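Local structure of ABC transporter substrate-binding protein (Streptococcus pneumoniae, 4OHN) at residues A[180-183]-A[184-188]; A[165-169]-A[170-174]; A[33-36]-A[37-41]; A[229-233]-A[234-238]. The protein binds histidine and, as a family 3 solute-binding protein, probably delivers amino acids to an ABC uptake transporter in the cell membrane. One frame throughout, in Å; residues are numbered along the deposited sequence. Where two conformers were deposited one is given.

Interaction 1 of 4, residues A[180-183]-A[184-188]. With ACT (acetate ion), chain C.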
loop_
_atom_site.group_PDB
_atom_site.type_symbol
_atom_site.label_atom_id
_atom_site.label_comp_id
_atom_site.label_asym_id
_atom_site.label_seq_id
_atom_site.Cartn_x
_atom_site.Cartn_y
_atom_site.Cartn_z
ATOM N N ARG A 180 1.857 -1.566 -8.495
ATOM C CA ARG A 180 1.680 -2.729 -9.351
ATOM C C ARG A 180 0.819 -3.793 -8.685
ATOM O O ARG A 180 -0.002 -4.414 -9.332
ATOM C CB ARG A 180 3.032 -3.294 -9.779
ATOM C CG ARG A 180 2.957 -4.294 -10.944
ATOM C CD ARG A 180 4.367 -4.582 -11.485
ATOM N NE ARG A 180 4.381 -4.998 -12.882
ATOM C CZ ARG A 180 5.470 -4.993 -13.647
ATOM N NH1 ARG A 180 6.626 -4.580 -13.153
ATOM N NH2 ARG A 180 5.404 -5.394 -14.908
ATOM N N VAL A 181 0.983 -4.026 -7.382
ATOM C CA VAL A 181 0.186 -5.078 -6.748
ATOM C C VAL A 181 -1.291 -4.764 -6.835
ATOM O O VAL A 181 -2.113 -5.643 -7.029
ATOM C CB VAL A 181 0.537 -5.349 -5.263
ATOM C CG1 VAL A 181 1.984 -5.798 -5.127
ATOM C CG2 VAL A 181 0.217 -4.138 -4.370
ATOM N N TYR A 182 -1.635 -3.495 -6.692
ATOM C CA TYR A 182 -3.035 -3.122 -6.813
ATOM C C TYR A 182 -3.518 -3.305 -8.247
ATOM O O TYR A 182 -4.542 -3.939 -8.492
ATOM C CB TYR A 182 -3.220 -1.680 -6.330
ATOM C CG TYR A 182 -4.641 -1.157 -6.332
ATOM C CD1 TYR A 182 -5.252 -0.710 -5.183
ATOM C CD2 TYR A 182 -5.384 -1.105 -7.486
ATOM C CE1 TYR A 182 -6.563 -0.231 -5.213
ATOM C CE2 TYR A 182 -6.637 -0.656 -7.503
ATOM C CZ TYR A 182 -7.230 -0.228 -6.390
ATOM O OH TYR A 182 -8.546 0.238 -6.493
ATOM N N ALA A 183 -2.787 -2.733 -9.200
ATOM C CA ALA A 183 -3.212 -2.794 -10.590
ATOM C C ALA A 183 -3.423 -4.223 -11.040
ATOM O O ALA A 183 -4.465 -4.529 -11.649
ATOM C CB ALA A 183 -2.189 -2.093 -11.481
ATOM N N ASN A 184 -2.473 -5.107 -10.749
ATOM C CA ASN A 184 -2.571 -6.511 -11.188
ATOM C C ASN A 184 -3.823 -7.172 -10.613
ATOM O O ASN A 184 -4.586 -7.824 -11.330
ATOM C CB ASN A 184 -1.350 -7.319 -10.734
ATOM C CG ASN A 184 -0.085 -7.026 -11.532
ATOM O OD1 ASN A 184 -0.132 -6.471 -12.621
ATOM N ND2 ASN A 184 1.061 -7.448 -10.990
ATOM N N TYR A 185 -4.058 -7.012 -9.316
ATOM C CA TYR A 185 -5.192 -7.670 -8.690
ATOM C C TYR A 185 -6.521 -7.075 -9.169
ATOM O O TYR A 185 -7.459 -7.805 -9.517
ATOM C CB TYR A 185 -5.089 -7.590 -7.156
ATOM C CG TYR A 185 -6.176 -8.353 -6.455
ATOM C CD1 TYR A 185 -7.405 -7.767 -6.204
ATOM C CD2 TYR A 185 -5.977 -9.667 -6.053
ATOM C CE1 TYR A 185 -8.422 -8.453 -5.592
ATOM C CE2 TYR A 185 -6.978 -10.365 -5.433
ATOM C CZ TYR A 185 -8.199 -9.754 -5.190
ATOM O OH TYR A 185 -9.204 -10.457 -4.553
ATOM N N TYR A 186 -6.600 -5.752 -9.154
ATOM C CA TYR A 186 -7.822 -5.062 -9.548
ATOM C C TYR A 186 -8.231 -5.423 -10.966
ATOM O O TYR A 186 -9.391 -5.752 -11.234
ATOM C CB TYR A 186 -7.598 -3.558 -9.454
ATOM C CG TYR A 186 -8.748 -2.738 -10.012
ATOM C CD1 TYR A 186 -8.836 -2.469 -11.366
ATOM C CD2 TYR A 186 -9.715 -2.221 -9.188
ATOM C CE1 TYR A 186 -9.888 -1.734 -11.893
ATOM C CE2 TYR A 186 -10.782 -1.468 -9.708
ATOM C CZ TYR A 186 -10.852 -1.239 -11.063
ATOM O OH TYR A 186 -11.899 -0.491 -11.571
ATOM N N LEU A 187 -7.284 -5.340 -11.887
ATOM C CA LEU A 187 -7.654 -5.530 -13.293
ATOM C C LEU A 187 -8.109 -6.957 -13.536
ATOM O O LEU A 187 -9.074 -7.194 -14.292
ATOM C CB LEU A 187 -6.487 -5.155 -14.189
ATOM C CG LEU A 187 -6.146 -3.661 -14.207
ATOM C CD1 LEU A 187 -4.830 -3.416 -14.941
ATOM C CD2 LEU A 187 -7.245 -2.824 -14.834
ATOM N N GLU A 188 -7.464 -7.915 -12.893
ATOM C CA GLU A 188 -7.882 -9.306 -13.022
ATOM C C GLU A 188 -9.257 -9.531 -12.384
ATOM O O GLU A 188 -10.118 -10.194 -12.966
ATOM C CB GLU A 188 -6.842 -10.248 -12.437
ATOM C CG GLU A 188 -7.094 -11.703 -12.768
ATOM C CD GLU A 188 -5.885 -12.584 -12.511
ATOM O OE1 GLU A 188 -5.043 -12.220 -11.663
ATOM O OE2 GLU A 188 -5.776 -13.643 -13.166
HETATM C C ACT C . -11.514 -0.030 -15.115
HETATM O O ACT C . -11.904 -0.122 -16.305
HETATM O OXT ACT C . -12.236 -0.572 -14.244
HETATM C CH3 ACT C . -10.245 0.682 -14.790
HETATM O O HOH W 1 2.166 -5.872 -14.173
#
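Tyr-182 and Tyr-186 meet along one side of helix 180-189, an i to i+4 contact inside a single helix that follows directly on strand 175-179. Both rings run the same way from the backbone, each with CG anti to its own N (chi1 -177° for Tyr-182). The planes differ by only 21°, yet the rings are offset so much, with centroids 5.8 Å from each other, that little of one lies over the other. The touch is staggered: the outer edge carbon CE2 of Tyr-182 reaches the base of the next side chain, 3.6 Å from CB of Tyr-186. Beneath them the helical bonds from Asn-184 N to Arg-180 O (2.9 Å) and from Tyr-186 N to Tyr-182 O (2.8 Å) set the spacing. Ala-183, whose small side chain suits a buried place, fits against Val-109 of strand 102-111, and Leu-187 packs on Tyr-196 and Val-198 of strand 196-200.

The two tyrosines end differently. Tyr-182 OH is hydrogen-bonded to Asn-162, and its ring meets those of Phe-28, a residue of the histidine pocket, and Phe-161. Tyr-186 OH donates to OXT of an acetate ion at 2.7 Å, an ion probably taken from the crystallisation liquor and also held by Tyr-196. On another side of the helix, a water accepts from Arg-180 NE at 2.7 Å and donates to Asn-184 OD1 at 2.8 Å. Tyrosine suits both places: the ring of Tyr-182 is buried, yet each hydroxyl has a polar partner, whereas the polar ends of Arg-180 and Asn-184 are linked through a shared water.

Interaction 2 of 4, residues A[165-169]-A[170-174]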
loop_
_atom_site.group_PDB
_atom_site.type_symbol
_atom_site.label_atom_id
_atom_site.label_comp_id
_atom_site.label_asym_id
_atom_site.label_seq_id
_atom_site.Cartn_x
_atom_site.Cartn_y
_atom_site.Cartn_z
ATOM N N LEU A 165 -9.271 5.130 -11.110
ATOM C CA LEU A 165 -9.465 4.130 -12.151
ATOM C C LEU A 165 -10.780 4.336 -12.918
ATOM O O LEU A 165 -10.805 4.139 -14.132
ATOM C CB LEU A 165 -9.397 2.725 -11.561
ATOM C CG LEU A 165 -7.949 2.278 -11.310
ATOM C CD1 LEU A 165 -7.892 1.146 -10.274
ATOM C CD2 LEU A 165 -7.259 1.856 -12.603
ATOM N N ILE A 166 -11.852 4.749 -12.248
ATOM C CA ILE A 166 -13.063 5.128 -12.954
ATOM C C ILE A 166 -12.779 6.322 -13.869
ATOM O O ILE A 166 -13.270 6.394 -15.005
ATOM C CB ILE A 166 -14.230 5.402 -11.974
ATOM C CG1 ILE A 166 -14.630 4.114 -11.248
ATOM C CG2 ILE A 166 -15.454 5.990 -12.686
ATOM C CD1 ILE A 166 -15.115 2.993 -12.122
ATOM N N ASP A 167 -11.965 7.254 -13.408
ATOM C CA ASP A 167 -11.637 8.396 -14.247
ATOM C C ASP A 167 -10.790 7.968 -15.461
ATOM O O ASP A 167 -11.010 8.472 -16.567
ATOM C CB ASP A 167 -10.962 9.520 -13.455
ATOM C CG ASP A 167 -11.956 10.427 -12.765
ATOM O OD1 ASP A 167 -13.125 10.023 -12.557
ATOM O OD2 ASP A 167 -11.589 11.587 -12.436
ATOM N N LEU A 168 -9.845 7.059 -15.272
ATOM C CA LEU A 168 -9.072 6.504 -16.388
ATOM C C LEU A 168 -9.997 5.804 -17.390
ATOM O O LEU A 168 -9.875 6.008 -18.608
ATOM C CB LEU A 168 -8.015 5.544 -15.845
ATOM C CG LEU A 168 -7.061 4.948 -16.880
ATOM C CD1 LEU A 168 -6.105 6.005 -17.464
ATOM C CD2 LEU A 168 -6.296 3.763 -16.297
ATOM N N LYS A 169 -10.914 4.977 -16.886
ATOM C CA LYS A 169 -11.883 4.257 -17.726
ATOM C C LYS A 169 -12.714 5.209 -18.586
ATOM O O LYS A 169 -13.114 4.863 -19.691
ATOM C CB LYS A 169 -12.806 3.455 -16.823
ATOM C CG LYS A 169 -13.852 2.648 -17.541
ATOM C CD LYS A 169 -14.734 1.938 -16.516
ATOM C CE LYS A 169 -15.814 1.106 -17.139
ATOM N NZ LYS A 169 -16.521 0.391 -16.038
ATOM N N ASN A 170 -12.969 6.408 -18.043
ATOM C CA ASN A 170 -13.790 7.418 -18.701
ATOM C C ASN A 170 -13.013 8.507 -19.437
ATOM O O ASN A 170 -13.590 9.518 -19.813
ATOM C CB ASN A 170 -14.741 8.043 -17.681
ATOM C CG ASN A 170 -15.923 7.152 -17.405
ATOM O OD1 ASN A 170 -16.886 7.153 -18.158
ATOM N ND2 ASN A 170 -15.854 6.381 -16.340
ATOM N N ASP A 171 -11.718 8.283 -19.652
ATOM C CA ASP A 171 -10.865 9.182 -20.441
ATOM C C ASP A 171 -10.650 10.541 -19.771
ATOM O O ASP A 171 -10.190 11.479 -20.418
ATOM C CB ASP A 171 -11.408 9.384 -21.874
ATOM C CG ASP A 171 -11.173 8.210 -22.797
ATOM O OD1 ASP A 171 -10.530 7.216 -22.382
ATOM O OD2 ASP A 171 -11.656 8.305 -23.952
ATOM N N ARG A 172 -10.920 10.639 -18.480
ATOM C CA ARG A 172 -10.741 11.903 -17.781
ATOM C C ARG A 172 -9.273 12.116 -17.436
ATOM O O ARG A 172 -8.817 13.260 -17.307
ATOM C CB ARG A 172 -11.601 11.959 -16.524
ATOM C CG ARG A 172 -13.081 11.837 -16.811
ATOM C CD ARG A 172 -13.864 11.616 -15.518
ATOM N NE ARG A 172 -15.277 11.379 -15.806
ATOM C CZ ARG A 172 -16.046 10.503 -15.172
ATOM N NH1 ARG A 172 -15.574 9.787 -14.182
ATOM N NH2 ARG A 172 -17.302 10.380 -15.524
ATOM N N ILE A 173 -8.542 11.022 -17.270
ATOM C CA ILE A 173 -7.078 11.013 -17.209
ATOM C C ILE A 173 -6.601 10.031 -18.265
ATOM O O ILE A 173 -7.354 9.132 -18.668
ATOM C CB ILE A 173 -6.506 10.673 -15.807
ATOM C CG1 ILE A 173 -6.988 9.298 -15.327
ATOM C CG2 ILE A 173 -6.924 11.759 -14.817
ATOM C CD1 ILE A 173 -6.419 8.876 -13.978
ATOM N N ASP A 174 -5.372 10.195 -18.730
ATOM C CA ASP A 174 -4.780 9.319 -19.741
ATOM C C ASP A 174 -3.906 8.216 -19.154
ATOM O O ASP A 174 -3.716 7.175 -19.781
ATOM C CB ASP A 174 -3.943 10.160 -20.710
ATOM C CG ASP A 174 -4.783 11.183 -21.439
ATOM O OD1 ASP A 174 -5.740 10.733 -22.108
ATOM O OD2 ASP A 174 -4.499 12.396 -21.344
HETATM O O HOH W 2 -7.952 6.959 -20.444
#
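The guanidinium of Arg-172 has Asn-170 CB over the centre of one face, 3.7 Å above the plane, and the carboxylate of Asp-167 at its edge. There NH1 of Arg-172 donates to OD1 of Asp-167 at 2.9 Å, forming a salt bridge. The donor bond lies close to the guanidinium plane, but the two flat groups are turned 75° against each other, so OD1 is met from above the carboxylate plane. The other oxygen of Asp-167, OD2, is hydrogen-bonded to Tyr-158, which gives the acid a partner for each oxygen and should favour its charged form.

All this surrounds the end of helix 161-169, closed by a Schellman motif. Asp-171, at positive phi (67°), is its C-prime residue; Arg-172 N reaches back to Asp-167 O at 2.9 Å, and Asp-171 N to Leu-168 O at 3.1 Å. Asn-170 adds a side-chain bond: its ND2 gives a hydrogen to Ile-166 O at 2.9 Å, with that oxygen near the amide plane, since the short asparagine side chain lets its amide reach back one turn to a carbonyl at the helix end. Ile-173 supplies the apolar half, its CG1 lying 3.9 Å from CB of Leu-168 on the buried side, next to Tyr-158 and Asn-156 of strand 155-158. Asp-171 OD1 is in a salt bridge with Lys-111, whose amine also donates to the carbonyl of Lys-169.

Interaction 3 of 4, residues A[33-36]-A[37-41]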
loop_
_atom_site.group_PDB
_atom_site.type_symbol
_atom_site.label_atom_id
_atom_site.label_comp_id
_atom_site.label_asym_id
_atom_site.label_seq_id
_atom_site.Cartn_x
_atom_site.Cartn_y
_atom_site.Cartn_z
ATOM N N PHE A 33 -9.071 -4.506 2.236
ATOM C CA PHE A 33 -10.154 -3.872 1.484
ATOM C C PHE A 33 -11.512 -4.397 1.898
ATOM O O PHE A 33 -11.638 -5.532 2.400
ATOM C CB PHE A 33 -9.943 -4.065 -0.028
ATOM C CG PHE A 33 -9.983 -5.503 -0.478
ATOM C CD1 PHE A 33 -11.154 -6.073 -0.951
ATOM C CD2 PHE A 33 -8.849 -6.305 -0.440
ATOM C CE1 PHE A 33 -11.181 -7.388 -1.377
ATOM C CE2 PHE A 33 -8.874 -7.619 -0.857
ATOM C CZ PHE A 33 -10.040 -8.164 -1.324
ATOM N N ALA A 34 -12.536 -3.576 1.709
ATOM C CA ALA A 34 -13.916 -3.949 1.944
ATOM C C ALA A 34 -14.385 -4.837 0.816
ATOM O O ALA A 34 -14.318 -4.470 -0.376
ATOM C CB ALA A 34 -14.788 -2.717 2.030
ATOM N N GLN A 35 -14.884 -6.014 1.191
ATOM C CA GLN A 35 -15.386 -6.996 0.238
ATOM C C GLN A 35 -16.840 -6.747 -0.140
ATOM O O GLN A 35 -17.443 -5.756 0.271
ATOM C CB GLN A 35 -15.274 -8.399 0.819
ATOM C CG GLN A 35 -13.884 -8.828 1.172
ATOM C CD GLN A 35 -13.882 -10.276 1.567
ATOM O OE1 GLN A 35 -13.470 -11.134 0.792
ATOM N NE2 GLN A 35 -14.370 -10.560 2.764
ATOM N N LYS A 36 -17.429 -7.655 -0.914
ATOM C CA LYS A 36 -18.763 -7.463 -1.414
ATOM C C LYS A 36 -19.766 -7.369 -0.284
ATOM O O LYS A 36 -20.795 -6.727 -0.481
ATOM C CB LYS A 36 -19.159 -8.559 -2.430
ATOM C CG LYS A 36 -19.573 -9.902 -1.835
ATOM C CD LYS A 36 -20.182 -10.826 -2.897
ATOM C CE LYS A 36 -21.426 -10.217 -3.540
ATOM N NZ LYS A 36 -22.305 -11.231 -4.190
ATOM N N ASP A 37 -19.480 -7.976 0.871
ATOM C CA ASP A 37 -20.371 -7.907 2.030
ATOM C C ASP A 37 -19.966 -6.840 3.061
ATOM O O ASP A 37 -20.523 -6.801 4.159
ATOM C CB ASP A 37 -20.508 -9.279 2.719
ATOM C CG ASP A 37 -19.223 -9.771 3.330
ATOM O OD1 ASP A 37 -18.196 -9.076 3.306
ATOM O OD2 ASP A 37 -19.241 -10.903 3.866
ATOM N N GLY A 38 -18.970 -6.034 2.722
ATOM C CA GLY A 38 -18.515 -4.967 3.599
ATOM C C GLY A 38 -17.488 -5.388 4.627
ATOM O O GLY A 38 -16.917 -4.544 5.312
ATOM N N SER A 39 -17.207 -6.683 4.744
ATOM C CA SER A 39 -16.166 -7.164 5.660
ATOM C C SER A 39 -14.787 -6.945 5.053
ATOM O O SER A 39 -14.655 -6.783 3.840
ATOM C CB SER A 39 -16.367 -8.645 5.977
ATOM O OG SER A 39 -16.089 -9.450 4.850
ATOM N N TYR A 40 -13.763 -6.897 5.880
ATOM C CA TYR A 40 -12.431 -6.594 5.402
ATOM C C TYR A 40 -11.631 -7.863 5.140
ATOM O O TYR A 40 -11.679 -8.805 5.930
ATOM C CB TYR A 40 -11.675 -5.719 6.406
ATOM C CG TYR A 40 -12.422 -4.465 6.779
ATOM C CD1 TYR A 40 -12.965 -3.628 5.807
ATOM C CD2 TYR A 40 -12.613 -4.130 8.104
ATOM C CE1 TYR A 40 -13.661 -2.474 6.155
ATOM C CE2 TYR A 40 -13.297 -2.987 8.465
ATOM C CZ TYR A 40 -13.829 -2.166 7.494
ATOM O OH TYR A 40 -14.521 -1.047 7.886
ATOM N N ALA A 41 -10.896 -7.873 4.046
ATOM C CA ALA A 41 -10.061 -9.015 3.664
ATOM C C ALA A 41 -8.809 -8.525 2.969
ATOM O O ALA A 41 -8.733 -7.378 2.531
ATOM C CB ALA A 41 -10.808 -9.964 2.744
#
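Phe-33 and Ala-41 form an antiparallel hydrogen-bonded pair, with Phe-33 N to Ala-41 O at 2.9 Å and Ala-41 N to Phe-33 O at 3.0 Å. Ala-34 and Tyr-40 make the next, non-hydrogen-bonded pair, and Gln-35 N then bonds to Ser-39 O at 2.8 Å. This is a beta hairpin closed by a type I turn, Gln-35 to Gly-38, with a G1 bulge at Gly-38, whose N donates to Gln-35 O. Gly-38 sits at positive phi (86°), where a side chain would crowd the carbonyl oxygen before it, so glycine suits the place.

Inside the loop, Asp-37 OD1 takes two hydrogens from Ser-39. The backbone N comes from above the carboxylate plane at 3.0 Å and makes an Asx turn, while the hydroxyl OG meets the syn lone pair of OD1 at 2.6 Å. A short acid reaches both donors because its CG stands between N and the carbonyl carbon (chi1 65°). Ser-39 OG in turn accepts from Gln-35 NE2 at 2.9 Å. Ala-41 CB lies over the face of the Gln-35 amide, 3.3 Å from CD, where a methyl is small enough to fit. Tyr-40 sends the edge of its ring toward Ala-34 CA, on the other face of the hairpin from Phe-33.

In the small antiparallel sheet, strand 32-34 lies in the middle and 40-41 at one border. Beyond it the Tyr-40 ring meets Phe-24 edge-to-face and touches Trp-61 and Pro-63 of strand 58-63.

Interaction 4 of 4, residues A[229-233]-A[234-238]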
loop_
_atom_site.group_PDB
_atom_site.type_symbol
_atom_site.label_atom_id
_atom_site.label_comp_id
_atom_site.label_asym_id
_atom_site.label_seq_id
_atom_site.Cartn_x
_atom_site.Cartn_y
_atom_site.Cartn_z
ATOM N N SER A 229 8.597 -16.480 12.624
ATOM C CA SER A 229 7.820 -17.704 12.818
ATOM C C SER A 229 6.991 -17.995 11.583
ATOM O O SER A 229 6.936 -19.129 11.144
ATOM C CB SER A 229 6.859 -17.575 14.035
ATOM O OG SER A 229 7.467 -17.908 15.263
ATOM N N LEU A 230 6.328 -16.966 11.043
ATOM C CA LEU A 230 5.381 -17.170 9.952
ATOM C C LEU A 230 6.079 -17.614 8.672
ATOM O O LEU A 230 5.481 -18.328 7.871
ATOM C CB LEU A 230 4.544 -15.908 9.709
ATOM C CG LEU A 230 3.669 -15.512 10.905
ATOM C CD1 LEU A 230 3.063 -14.150 10.700
ATOM C CD2 LEU A 230 2.576 -16.497 11.125
ATOM N N TYR A 231 7.337 -17.244 8.496
ATOM C CA TYR A 231 8.097 -17.697 7.334
ATOM C C TYR A 231 8.360 -19.197 7.351
ATOM O O TYR A 231 8.486 -19.833 6.311
ATOM C CB TYR A 231 9.442 -16.961 7.222
ATOM C CG TYR A 231 9.324 -15.508 6.820
ATOM C CD1 TYR A 231 8.449 -15.112 5.823
ATOM C CD2 TYR A 231 10.091 -14.534 7.432
ATOM C CE1 TYR A 231 8.337 -13.784 5.440
ATOM C CE2 TYR A 231 9.974 -13.193 7.063
ATOM C CZ TYR A 231 9.099 -12.839 6.066
ATOM O OH TYR A 231 8.966 -11.519 5.664
ATOM N N LYS A 232 8.513 -19.774 8.527
ATOM C CA LYS A 232 8.831 -21.191 8.622
ATOM C C LYS A 232 7.666 -22.072 8.998
ATOM O O LYS A 232 7.767 -23.273 8.831
ATOM C CB LYS A 232 9.997 -21.424 9.566
ATOM C CG LYS A 232 9.738 -20.957 10.991
ATOM C CD LYS A 232 10.932 -21.252 11.888
ATOM C CE LYS A 232 10.838 -20.409 13.156
ATOM N NZ LYS A 232 11.974 -20.658 14.089
ATOM N N ASP A 233 6.563 -21.514 9.498
ATOM C CA ASP A 233 5.440 -22.366 9.884
ATOM C C ASP A 233 4.424 -22.628 8.779
ATOM O O ASP A 233 3.394 -23.274 9.018
ATOM C CB ASP A 233 4.751 -21.886 11.182
ATOM C CG ASP A 233 4.055 -20.565 11.045
ATOM O OD1 ASP A 233 3.790 -20.095 9.916
ATOM O OD2 ASP A 233 3.766 -19.960 12.116
ATOM N N GLY A 234 4.715 -22.119 7.588
ATOM C CA GLY A 234 3.850 -22.314 6.436
ATOM C C GLY A 234 2.846 -21.200 6.211
ATOM O O GLY A 234 2.273 -21.087 5.113
ATOM N N LYS A 235 2.617 -20.365 7.215
ATOM C CA LYS A 235 1.530 -19.415 7.127
ATOM C C LYS A 235 1.819 -18.276 6.146
ATOM O O LYS A 235 0.941 -17.885 5.370
ATOM C CB LYS A 235 1.207 -18.871 8.519
ATOM C CG LYS A 235 -0.018 -17.973 8.575
ATOM C CD LYS A 235 -1.265 -18.680 8.064
ATOM C CE LYS A 235 -2.355 -18.763 9.104
ATOM N NZ LYS A 235 -3.507 -19.555 8.578
ATOM N N PHE A 236 3.026 -17.733 6.146
ATOM C CA PHE A 236 3.321 -16.672 5.199
ATOM C C PHE A 236 3.132 -17.164 3.770
ATOM O O PHE A 236 2.523 -16.485 2.928
ATOM C CB PHE A 236 4.741 -16.118 5.387
ATOM C CG PHE A 236 5.009 -14.887 4.576
ATOM C CD1 PHE A 236 4.814 -13.635 5.116
ATOM C CD2 PHE A 236 5.406 -14.994 3.262
ATOM C CE1 PHE A 236 5.045 -12.500 4.369
ATOM C CE2 PHE A 236 5.632 -13.847 2.513
ATOM C CZ PHE A 236 5.440 -12.612 3.080
ATOM N N GLN A 237 3.624 -18.361 3.487
ATOM C CA GLN A 237 3.480 -18.932 2.162
ATOM C C GLN A 237 2.027 -19.174 1.786
ATOM O O GLN A 237 1.626 -18.929 0.640
ATOM C CB GLN A 237 4.262 -20.243 2.057
ATOM C CG GLN A 237 5.757 -20.041 2.001
ATOM C CD GLN A 237 6.159 -18.998 0.991
ATOM O OE1 GLN A 237 5.713 -19.019 -0.154
ATOM N NE2 GLN A 237 6.978 -18.055 1.419
ATOM N N GLU A 238 1.239 -19.660 2.736
ATOM C CA GLU A 238 -0.183 -19.882 2.500
ATOM C C GLU A 238 -0.872 -18.563 2.132
ATOM O O GLU A 238 -1.635 -18.503 1.171
ATOM C CB GLU A 238 -0.805 -20.487 3.750
ATOM C CG GLU A 238 -2.320 -20.647 3.736
ATOM C CD GLU A 238 -2.861 -21.005 5.112
ATOM O OE1 GLU A 238 -2.099 -21.567 5.928
ATOM O OE2 GLU A 238 -4.044 -20.719 5.378
HETATM O O HOH W 3 5.426 -19.770 5.414
HETATM O O HOH W 4 8.397 -18.340 3.876
#
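The aromatic contact joins Tyr-231 to Phe-236. It is T-shaped: the edge of the tyrosine ring is directed at the face of the phenylalanine, with planes 61° apart and centroids 4.8 Å from each other. CE1 of Tyr-231 sits over the centre of that face, 3.5 Å from CD1 of Phe-236. Having CG anti to its N (chi1 -171°) puts the Phe-236 ring alongside the tyrosine. Other apolar atoms meet nearby, CD2 of Leu-230 lying 3.8 Å from CB of Lys-235. Leu-230 and Phe-236 both rest on Leu-47 of helix 43-53, which is why carbon side chains suit these two buried places.

The backbone here passes from helix 217-232 to helix 235-244 through Gly-234, the N-cap residue of the second helix. Its positive phi (94°) would bring a CB into collision with the oxygen of Asp-233, so glycine is required.

Among the hydrogen bonds, Phe-236 N donates to Leu-230 O at 3.1 Å, while Asp-233 OD1 accepts from Lys-235 N at 3.0 Å, met nearly in line with its own C-O bond. Two waters lie between the helices: one receives a hydrogen from Gln-237 N and donates to Leu-230 O at 2.8 Å, and another links Tyr-231 O to Gln-237 NE2, also bonded to Asp-247. Of the charged pairs, Asp-233 OD2 is in a salt bridge with Lys-54, and Lys-235 NZ and Glu-238 OE2, 3.4 Å apart, form a weak one.

In the fold
Interactions 1 and 2 touch: Leu-165, on the helix that interaction 2 ends, packs on the rings of Tyr-182 and Tyr-186, so the two hold neighbouring helices together. Interaction 3 meets interaction 1 through the ring of Phe-33 at the hydroxyl of Tyr-185, while interaction 4 touches none of the others; its centre is about 39 Å from that of interaction 2, across the centre of the chain. Interactions 1, 2 and 4 are partly buried and combine apolar packing with polar side chains at the surface, whereas interaction 3 is a surface turn held chiefly by hydrogen bonds. Both helix-ending contacts, 2 and 4, use a positive-phi residue, aspartate in one and glycine in the other.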